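Side-chain contact in cell division control protein Cdc48 (PDB 5E7P), which probably binds and hydrolyses ATP through two AAA ATPase modules, as in the Cdc48 family, and holds ADP in this crystal structure: residues Leu22-Arg27 with Pro44-Ala49. Sequence-based numbering, arbitrary orientation.
Sequences LRLTAR and PEVLAA
Val46 of helix 44-50 faces Leu22 and Leu24 of strand 22-28 and touches both. From CB its two methyls divide the work. Val46 CG1 is anti to the backbone N (chi1 177°) and reaches Leu22 CD1 at 4.1 Å; Leu24 CD1 is equally close to this methyl. The other methyl, Val46 CG2, meets Leu24 CD1 at 4.0 Å. Val46 and Leu24 approach tip to tip, whereas Val46 and Leu22 pass alongside each other in opposite directions. Leu22 CD1 also lies 4.0 Å from Ala49 CB, one helical turn on from Val46. One leucine methyl therefore spans two neighbouring positions on the helix face. The contact is wholly apolar, and all four residues are buried. It is small, burying 150 Å² over both sides, and other parts of the chain add to the packing. Met705 of helix 690-707, in the AAA+ lid range, touches both Leu22 and Val46, so this later part of the chain packs against the same spot. Leu24 also packs on Ala82 and Val102 of the adjacent strands. Segments 44-49 and 22-27 run nearly antiparallel, at 166°. The contact lays helix 44-50 on the mixed sheet that holds strand 22-28, in the CDC48 N-terminal domain, a family of the double-psi beta-barrel group.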
loop_
_atom_site.group_PDB
_atom_site.type_symbol
_atom_site.label_atom_id
_atom_site.label_comp_id
_atom_site.label_asym_id
_atom_site.label_seq_id
_atom_site.Cartn_x
_atom_site.Cartn_y
_atom_site.Cartn_z
ATOM N N LEU A 22 24.294 -11.342 4.778
ATOM C CA LEU A 22 25.085 -11.629 5.967
ATOM C C LEU A 22 24.826 -13.044 6.456
ATOM O O LEU A 22 23.708 -13.549 6.357
ATOM C CB LEU A 22 24.750 -10.647 7.087
ATOM C CG LEU A 22 25.222 -9.203 6.939
ATOM C CD1 LEU A 22 24.570 -8.333 7.994
ATOM C CD2 LEU A 22 26.739 -9.143 7.048
ATOM N N ARG A 23 25.867 -13.686 6.975
ATOM C CA ARG A 23 25.699 -14.959 7.653
ATOM C C ARG A 23 25.501 -14.689 9.136
ATOM O O ARG A 23 26.307 -14.000 9.758
ATOM C CB ARG A 23 26.917 -15.857 7.444
ATOM C CG ARG A 23 26.756 -17.256 8.021
ATOM C CD ARG A 23 28.105 -17.909 8.280
ATOM N NE ARG A 23 28.925 -17.977 7.073
ATOM C CZ ARG A 23 30.218 -18.289 7.064
ATOM N NH1 ARG A 23 30.847 -18.557 8.202
ATOM N NH2 ARG A 23 30.884 -18.325 5.917
ATOM N N LEU A 24 24.422 -15.220 9.697
ATOM C CA LEU A 24 24.141 -15.038 11.113
ATOM C C LEU A 24 23.919 -16.381 11.794
ATOM O O LEU A 24 23.806 -17.412 11.132
ATOM C CB LEU A 24 22.908 -14.151 11.311
ATOM C CG LEU A 24 22.961 -12.725 10.761
ATOM C CD1 LEU A 24 21.663 -12.001 11.063
ATOM C CD2 LEU A 24 24.140 -11.967 11.343
ATOM N N THR A 25 23.862 -16.358 13.121
ATOM C CA THR A 25 23.520 -17.543 13.894
ATOM C C THR A 25 22.012 -17.563 14.120
ATOM O O THR A 25 21.427 -16.569 14.549
ATOM C CB THR A 25 24.244 -17.563 15.254
ATOM O OG1 THR A 25 25.639 -17.294 15.059
ATOM C CG2 THR A 25 24.080 -18.918 15.928
ATOM N N ALA A 26 21.384 -18.695 13.821
ATOM C CA ALA A 26 19.935 -18.814 13.937
ATOM C C ALA A 26 19.532 -19.481 15.245
ATOM O O ALA A 26 19.696 -20.690 15.409
ATOM C CB ALA A 26 19.371 -19.583 12.752
ATOM N N ARG A 27 19.004 -18.690 16.174
ATOM C CA ARG A 27 18.525 -19.224 17.444
ATOM C C ARG A 27 17.005 -19.351 17.454
ATOM O O ARG A 27 16.300 -18.550 16.844
ATOM C CB ARG A 27 18.994 -18.356 18.612
ATOM C CG ARG A 27 20.506 -18.226 18.715
ATOM C CD ARG A 27 20.923 -17.649 20.059
ATOM N NE ARG A 27 20.055 -16.551 20.479
ATOM C CZ ARG A 27 20.277 -15.786 21.544
ATOM N NH1 ARG A 27 19.432 -14.810 21.850
ATOM N NH2 ARG A 27 21.346 -15.997 22.301
ATOM N N PRO A 44 18.916 -4.252 14.754
ATOM C CA PRO A 44 18.821 -3.064 13.898
ATOM C C PRO A 44 20.066 -2.838 13.040
ATOM O O PRO A 44 19.958 -2.300 11.937
ATOM C CB PRO A 44 18.666 -1.926 14.907
ATOM C CG PRO A 44 17.998 -2.561 16.074
ATOM C CD PRO A 44 18.549 -3.956 16.151
ATOM N N GLU A 45 21.230 -3.241 13.541
ATOM C CA GLU A 45 22.466 -3.085 12.782
ATOM C C GLU A 45 22.456 -3.957 11.528
ATOM O O GLU A 45 23.021 -3.585 10.498
ATOM C CB GLU A 45 23.688 -3.403 13.644
ATOM C CG GLU A 45 25.004 -3.155 12.932
ATOM C CD GLU A 45 26.201 -3.295 13.843
ATOM O OE1 GLU A 45 26.014 -3.590 15.042
ATOM O OE2 GLU A 45 27.333 -3.102 13.356
ATOM N N VAL A 46 21.808 -5.114 11.621
ATOM C CA VAL A 46 21.638 -5.989 10.467
ATOM C C VAL A 46 20.744 -5.315 9.431
ATOM O O VAL A 46 21.047 -5.320 8.238
ATOM C CB VAL A 46 21.034 -7.348 10.868
ATOM C CG1 VAL A 46 20.787 -8.211 9.639
ATOM C CG2 VAL A 46 21.949 -8.061 11.848
ATOM N N LEU A 47 19.647 -4.726 9.901
ATOM C CA LEU A 47 18.728 -3.997 9.035
ATOM C C LEU A 47 19.449 -2.860 8.322
ATOM O O LEU A 47 19.234 -2.621 7.134
ATOM C CB LEU A 47 17.553 -3.443 9.844
ATOM C CG LEU A 47 16.628 -4.447 10.532
ATOM C CD1 LEU A 47 15.546 -3.716 11.318
ATOM C CD2 LEU A 47 16.006 -5.397 9.518
ATOM N N ALA A 48 20.310 -2.165 9.057
ATOM C CA ALA A 48 21.085 -1.068 8.492
ATOM C C ALA A 48 22.118 -1.579 7.484
ATOM O O ALA A 48 22.281 -1.008 6.406
ATOM C CB ALA A 48 21.759 -0.275 9.599
ATOM N N ALA A 49 22.806 -2.660 7.838
ATOM C CA ALA A 49 23.837 -3.238 6.977
ATOM C C ALA A 49 23.250 -3.809 5.691
ATOM O O ALA A 49 23.876 -3.753 4.631
ATOM C CB ALA A 49 24.610 -4.316 7.727
#